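Local coordinates for CBS domain protein (Bacillus anthracis, PDB 3LQN) that is of unknown function but carries a tandem pair of CBS domains, a module that in many relatives binds adenosine-containing ligands, at residues I15-L20 and P98-E103; E111-H116 and L132-I137. One frame throughout, in Å; residues are numbered along the deposited sequence.

Overall arrangement
Contact 1 joins the N-terminal segment 15-20 to segment 98-103, which holds the short strand 99-101, across 77 intervening residues that include both helices and strands; contact 2 follows later in the chain and spans a gap of only 15 residues. Their centres lie about 11 Å apart, and both reach the mixed sheet of strands 22-23, 128-133, 118-122 and 99-101. Strand 99-101 is followed in the chain by helix 106-115, so the second segment of contact 1 precedes the first of contact 2. P98 and L100 both pack on M112, which joins the two contacts into a continuous apolar patch. The N-terminal segment thus packs against a sheet made mainly by the C-terminal half, whose helices 106-115 and 134-144 face the second subunit.

Contact 1. Residues I15-L20 and P98-E103; sequences IFVKDL and PVLKLE
V17 and L100 meet through their methyls: CG2 of V17 lies 3.7 Å from CD1 of L100, the two side chains crossing at about a right angle. CG2 is anti to the carbonyl carbon of V17 while CG1 lies anti to the backbone N (chi1 165°), and this splay lets both methyls lie near the carbonyl oxygen of K101 while CG2 also reaches the leucine. Valine suits the place because it is short and apolar, setting two methyls between turn and strand without a long chain; its CB comes within 3.3 Å of K101 O. CB of K18 rests against CD2 of L102 at 3.8 Å before the lysine chain bends away at chi2.

The polar link between the backbones is one hydrogen bond, from K18 N to L102 O (3.0 Å, 150° at the hydrogen), received on a lone pair in the carbonyl plane. E103 O sits over one face of the F16 ring, offset toward its rim, 3.8 Å from CD1.

The salt bridges of this region lie within each segment. D19 suits its turn because its carboxylate serves two donors: OD2 takes F16 N on its anti lone pair at 3.0 Å, and OD1 pairs with K18 NZ. K101 likewise bridges to E103.

L132 and A121 extend the cover of V17, consistent with the tandem CBS fold, in which a segment from the N-terminal side packs against the sheet of the other half.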
loop_
_atom_site.group_PDB
_atom_site.type_symbol
_atom_site.label_atom_id
_atom_site.label_comp_id
_atom_site.label_asym_id
_atom_site.label_seq_id
_atom_site.Cartn_x
_atom_site.Cartn_y
_atom_site.Cartn_z
ATOM N N ILE A 15 -2.043 23.684 -9.115
ATOM C CA ILE A 15 -2.252 22.264 -9.226
ATOM C C ILE A 15 -3.246 21.891 -8.152
ATOM O O ILE A 15 -3.036 22.154 -6.965
ATOM C CB ILE A 15 -0.941 21.458 -9.094
ATOM C CG1 ILE A 15 -0.026 21.771 -10.281
ATOM C CG2 ILE A 15 -1.228 19.989 -9.046
ATOM C CD1 ILE A 15 1.446 21.450 -9.985
ATOM N N PHE A 16 -4.353 21.342 -8.606
ATOM C CA PHE A 16 -5.442 20.980 -7.735
ATOM C C PHE A 16 -5.540 19.478 -7.699
ATOM O O PHE A 16 -4.921 18.781 -8.506
ATOM C CB PHE A 16 -6.741 21.474 -8.306
ATOM C CG PHE A 16 -6.868 22.971 -8.361
ATOM C CD1 PHE A 16 -6.173 23.784 -7.521
ATOM C CD2 PHE A 16 -7.765 23.550 -9.240
ATOM C CE1 PHE A 16 -6.343 25.216 -7.601
ATOM C CE2 PHE A 16 -7.931 24.930 -9.300
ATOM C CZ PHE A 16 -7.208 25.739 -8.472
ATOM N N VAL A 17 -6.388 19.003 -6.802
ATOM C CA VAL A 17 -6.671 17.573 -6.675
ATOM C C VAL A 17 -7.058 16.928 -8.024
ATOM O O VAL A 17 -6.505 15.881 -8.422
ATOM C CB VAL A 17 -7.740 17.311 -5.587
ATOM C CG1 VAL A 17 -8.290 15.904 -5.709
ATOM C CG2 VAL A 17 -7.123 17.407 -4.220
ATOM N N LYS A 18 -7.897 17.622 -8.788
ATOM C CA LYS A 18 -8.349 17.106 -10.071
ATOM C C LYS A 18 -7.249 16.905 -11.093
ATOM O O LYS A 18 -7.387 16.107 -11.999
ATOM C CB LYS A 18 -9.516 17.978 -10.610
ATOM C CG LYS A 18 -9.290 18.883 -11.876
ATOM C CD LYS A 18 -8.266 19.951 -11.722
ATOM C CE LYS A 18 -8.465 21.118 -12.735
ATOM N NZ LYS A 18 -7.933 21.015 -14.141
ATOM N N ASP A 19 -6.146 17.641 -10.950
ATOM C CA ASP A 19 -5.018 17.542 -11.880
ATOM C C ASP A 19 -4.101 16.349 -11.607
ATOM O O ASP A 19 -3.370 15.906 -12.495
ATOM C CB ASP A 19 -4.164 18.797 -11.824
ATOM C CG ASP A 19 -4.929 20.048 -12.277
ATOM O OD1 ASP A 19 -5.426 20.072 -13.408
ATOM O OD2 ASP A 19 -5.017 20.981 -11.472
ATOM N N LEU A 20 -4.137 15.872 -10.371
ATOM C CA LEU A 20 -3.251 14.809 -9.907
ATOM C C LEU A 20 -3.998 13.463 -9.822
ATOM O O LEU A 20 -3.381 12.389 -9.756
ATOM C CB LEU A 20 -2.766 15.113 -8.478
ATOM C CG LEU A 20 -1.817 16.297 -8.186
ATOM C CD1 LEU A 20 -1.549 16.468 -6.703
ATOM C CD2 LEU A 20 -0.518 16.127 -8.903
ATOM N N PRO A 98 -10.471 9.629 4.209
ATOM C CA PRO A 98 -9.936 10.856 3.620
ATOM C C PRO A 98 -10.644 11.192 2.291
ATOM O O PRO A 98 -10.628 10.382 1.364
ATOM C CB PRO A 98 -8.460 10.486 3.383
ATOM C CG PRO A 98 -8.512 8.994 3.074
ATOM C CD PRO A 98 -9.500 8.511 4.123
ATOM N N VAL A 99 -11.249 12.377 2.197
ATOM C CA VAL A 99 -11.870 12.821 0.950
ATOM C C VAL A 99 -11.534 14.282 0.611
ATOM O O VAL A 99 -11.599 15.176 1.464
ATOM C CB VAL A 99 -13.416 12.626 0.962
ATOM C CG1 VAL A 99 -14.037 13.161 -0.325
ATOM C CG2 VAL A 99 -13.775 11.139 1.122
ATOM N N LEU A 100 -11.168 14.517 -0.640
ATOM C CA LEU A 100 -10.840 15.871 -1.085
ATOM C C LEU A 100 -11.792 16.236 -2.218
ATOM O O LEU A 100 -12.296 15.375 -2.890
ATOM C CB LEU A 100 -9.402 15.965 -1.561
ATOM C CG LEU A 100 -8.420 15.820 -0.390
ATOM C CD1 LEU A 100 -7.041 15.878 -0.903
ATOM C CD2 LEU A 100 -8.617 16.912 0.654
ATOM N N LYS A 101 -12.030 17.530 -2.388
ATOM C CA LYS A 101 -12.803 18.047 -3.535
ATOM C C LYS A 101 -11.858 18.233 -4.723
ATOM O O LYS A 101 -10.638 18.383 -4.561
ATOM C CB LYS A 101 -13.353 19.431 -3.183
ATOM C CG LYS A 101 -14.155 19.516 -1.906
ATOM C CD LYS A 101 -15.226 20.591 -2.072
ATOM C CE LYS A 101 -16.193 20.198 -3.185
ATOM N NZ LYS A 101 -16.759 21.351 -3.966
ATOM N N LEU A 102 -12.425 18.242 -5.912
ATOM C CA LEU A 102 -11.647 18.431 -7.127
ATOM C C LEU A 102 -10.783 19.676 -7.078
ATOM O O LEU A 102 -9.700 19.681 -7.640
ATOM C CB LEU A 102 -12.619 18.598 -8.303
ATOM C CG LEU A 102 -13.542 17.445 -8.633
ATOM C CD1 LEU A 102 -14.712 17.977 -9.466
ATOM C CD2 LEU A 102 -12.746 16.381 -9.386
ATOM N N GLU A 103 -11.299 20.743 -6.455
ATOM C CA GLU A 103 -10.581 22.007 -6.418
ATOM C C GLU A 103 -9.666 22.175 -5.219
ATOM O O GLU A 103 -9.018 23.212 -5.085
ATOM C CB GLU A 103 -11.530 23.219 -6.545
ATOM C CG GLU A 103 -12.492 23.388 -5.392
ATOM C CD GLU A 103 -13.811 22.699 -5.658
ATOM O OE1 GLU A 103 -13.796 21.560 -6.160
ATOM O OE2 GLU A 103 -14.871 23.300 -5.382
#

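Contact 2. Residues E111-H116 and L132-I137; sequences EMTIDH and LTRRAI. With SO4 (sulfate ion), chain D; SO4 (sulfate ion), chain G.
R134 reaches across to T113 and I114, and its side chain can be followed outward from the first turn of helix 134-144. From CB, the chain sets off with CG anti to the carbonyl carbon (chi1 -71°), and CG passes CB of T113 at 4.0 Å. CD continues the extended run, which carries the guanidinium to the C-terminal part of the other helix. There NE donates to T113 O at 2.9 Å, a fairly straight bond of 162°, and NH2 adds a longer one to the same oxygen at 3.3 Å. That oxygen lies in the guanidinium plane, so the group grips it side-on with two nitrogens. NH2 also makes a weak bond to I114 O. Arginine suits this place because its long arm offers several N-H groups to carbonyls near a helix end, whose partial negative charge probably favours the cation.

Both segments fall in the second CBS sequence range, where helices 106-115 and 134-144 pack together beside the sheet, as in the CBS fold. Between them CG2 of T113 and CD1 of I137 meet tip to tip at 3.9 Å, while T113 OG1 turns back to L110 O in its own helix.

T133 is the N-cap of helix 134-144: its OG1 accepts from A136 N at 3.2 Å and donates to a sulfate, probably from the crystallisation liquor. R135 extends the other way; in the conformer given its NH1 meets both sulfates, a contact less certain because a second conformer exists, while its NE forms a salt bridge with D115 of the second subunit.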
loop_
_atom_site.group_PDB
_atom_site.type_symbol
_atom_site.label_atom_id
_atom_site.label_comp_id
_atom_site.label_asym_id
_atom_site.label_seq_id
_atom_site.Cartn_x
_atom_site.Cartn_y
_atom_site.Cartn_z
ATOM N N GLU A 111 -0.343 17.092 2.515
ATOM C CA GLU A 111 -0.550 16.860 3.939
ATOM C C GLU A 111 -1.421 15.620 4.230
ATOM O O GLU A 111 -1.064 14.768 5.077
ATOM C CB GLU A 111 -1.159 18.092 4.592
ATOM C CG GLU A 111 -1.428 17.904 6.056
ATOM C CD GLU A 111 -2.011 19.141 6.684
ATOM O OE1 GLU A 111 -1.539 19.517 7.780
ATOM O OE2 GLU A 111 -2.934 19.734 6.077
ATOM N N MET A 112 -2.563 15.516 3.564
ATOM C CA MET A 112 -3.404 14.321 3.749
ATOM C C MET A 112 -2.676 13.013 3.438
ATOM O O MET A 112 -2.920 12.003 4.111
ATOM C CB MET A 112 -4.699 14.414 2.903
ATOM C CG MET A 112 -5.802 13.553 3.458
ATOM S SD MET A 112 -7.398 13.967 2.734
ATOM C CE MET A 112 -7.932 15.402 3.678
ATOM N N THR A 113 -1.808 12.991 2.418
ATOM C CA THR A 113 -1.173 11.735 2.015
ATOM C C THR A 113 -0.124 11.214 3.027
ATOM O O THR A 113 0.256 10.046 2.959
ATOM C CB THR A 113 -0.501 11.747 0.621
ATOM O OG1 THR A 113 0.527 12.755 0.591
ATOM C CG2 THR A 113 -1.497 11.975 -0.453
ATOM N N ILE A 114 0.329 12.053 3.951
ATOM C CA ILE A 114 1.243 11.547 4.984
ATOM C C ILE A 114 0.667 10.316 5.735
ATOM O O ILE A 114 1.336 9.292 5.847
ATOM C CB ILE A 114 1.740 12.665 5.885
ATOM C CG1 ILE A 114 2.553 13.644 5.027
ATOM C CG2 ILE A 114 2.613 12.104 6.973
ATOM C CD1 ILE A 114 2.356 15.047 5.398
ATOM N N ASP A 115 -0.597 10.373 6.158
ATOM C CA ASP A 115 -1.197 9.227 6.852
ATOM C C ASP A 115 -2.159 8.395 5.995
ATOM O O ASP A 115 -2.579 7.316 6.400
ATOM C CB ASP A 115 -1.925 9.687 8.114
ATOM C CG ASP A 115 -0.990 10.259 9.145
ATOM O OD1 ASP A 115 0.156 9.775 9.222
ATOM O OD2 ASP A 115 -1.403 11.185 9.875
ATOM N N HIS A 116 -2.511 8.883 4.808
ATOM C CA HIS A 116 -3.499 8.163 3.995
ATOM C C HIS A 116 -2.944 7.888 2.618
ATOM O O HIS A 116 -2.775 8.814 1.837
ATOM C CB HIS A 116 -4.797 8.978 3.933
ATOM C CG HIS A 116 -5.240 9.492 5.266
ATOM N ND1 HIS A 116 -5.963 8.733 6.160
ATOM C CD2 HIS A 116 -5.025 10.682 5.885
ATOM C CE1 HIS A 116 -6.204 9.430 7.251
ATOM N NE2 HIS A 116 -5.638 10.622 7.108
ATOM N N LEU A 132 -6.617 9.935 -5.343
ATOM C CA LEU A 132 -5.337 10.626 -5.377
ATOM C C LEU A 132 -4.334 9.848 -4.528
ATOM O O LEU A 132 -4.503 9.725 -3.326
ATOM C CB LEU A 132 -5.489 12.069 -4.901
ATOM C CG LEU A 132 -4.329 13.022 -4.665
ATOM C CD1 LEU A 132 -3.807 13.610 -5.949
ATOM C CD2 LEU A 132 -4.883 14.086 -3.805
ATOM N N THR A 133 -3.294 9.343 -5.181
ATOM C CA THR A 133 -2.324 8.445 -4.563
ATOM C C THR A 133 -1.117 9.211 -4.081
ATOM O O THR A 133 -0.795 10.337 -4.508
ATOM C CB THR A 133 -1.743 7.484 -5.571
ATOM O OG1 THR A 133 -1.039 8.270 -6.540
ATOM C CG2 THR A 133 -2.843 6.705 -6.244
ATOM N N ARG A 134 -0.348 8.531 -3.238
ATOM C CA ARG A 134 0.930 9.061 -2.845
ATOM C C ARG A 134 1.885 9.211 -3.995
ATOM O O ARG A 134 2.633 10.173 -4.036
ATOM C CB ARG A 134 1.594 8.147 -1.803
ATOM C CG ARG A 134 0.900 8.230 -0.507
ATOM C CD ARG A 134 1.553 7.254 0.403
ATOM N NE ARG A 134 1.255 7.576 1.776
ATOM C CZ ARG A 134 1.462 6.724 2.757
ATOM N NH1 ARG A 134 1.954 5.534 2.462
ATOM N NH2 ARG A 134 1.162 7.060 3.994
ATOM N N ARG A 135 1.896 8.266 -4.924
ATOM C CA ARG A 135 2.854 8.369 -6.024
ATOM C C ARG A 135 2.754 9.697 -6.758
ATOM O O ARG A 135 3.760 10.351 -6.986
ATOM C CB ARG A 135 2.718 7.207 -7.000
ATOM C CG ARG A 135 3.635 7.351 -8.184
ATOM C CD ARG A 135 3.665 6.091 -9.018
ATOM N NE ARG A 135 4.709 6.175 -10.031
ATOM C CZ ARG A 135 4.589 6.831 -11.178
ATOM N NH1 ARG A 135 3.464 7.470 -11.474
ATOM N NH2 ARG A 135 5.598 6.848 -12.029
ATOM N N ALA A 136 1.531 10.111 -7.103
ATOM C CA ALA A 136 1.346 11.346 -7.804
ATOM C C ALA A 136 1.947 12.535 -7.024
ATOM O O ALA A 136 2.618 13.392 -7.589
ATOM C CB ALA A 136 -0.191 11.581 -8.123
ATOM N N ILE A 137 1.707 12.595 -5.718
ATOM C CA ILE A 137 2.331 13.665 -4.935
ATOM C C ILE A 137 3.874 13.606 -4.949
ATOM O O ILE A 137 4.569 14.638 -5.057
ATOM C CB ILE A 137 1.770 13.707 -3.497
ATOM C CG1 ILE A 137 0.427 14.440 -3.487
ATOM C CG2 ILE A 137 2.694 14.483 -2.602
ATOM C CD1 ILE A 137 -0.737 13.620 -3.876
HETATM S S SO4 D . -0.453 7.769 -10.230
HETATM O O1 SO4 D . -1.397 8.873 -10.100
HETATM O O2 SO4 D . -0.660 7.101 -11.512
HETATM O O3 SO4 D . 0.915 8.293 -10.215
HETATM O O4 SO4 D . -0.684 6.827 -9.133
HETATM S S SO4 G . 4.506 8.620 -15.020
HETATM O O1 SO4 G . 4.343 10.001 -15.465
HETATM O O2 SO4 G . 4.240 7.736 -16.149
HETATM O O3 SO4 G . 5.876 8.410 -14.558
HETATM O O4 SO4 G . 3.566 8.332 -13.936
#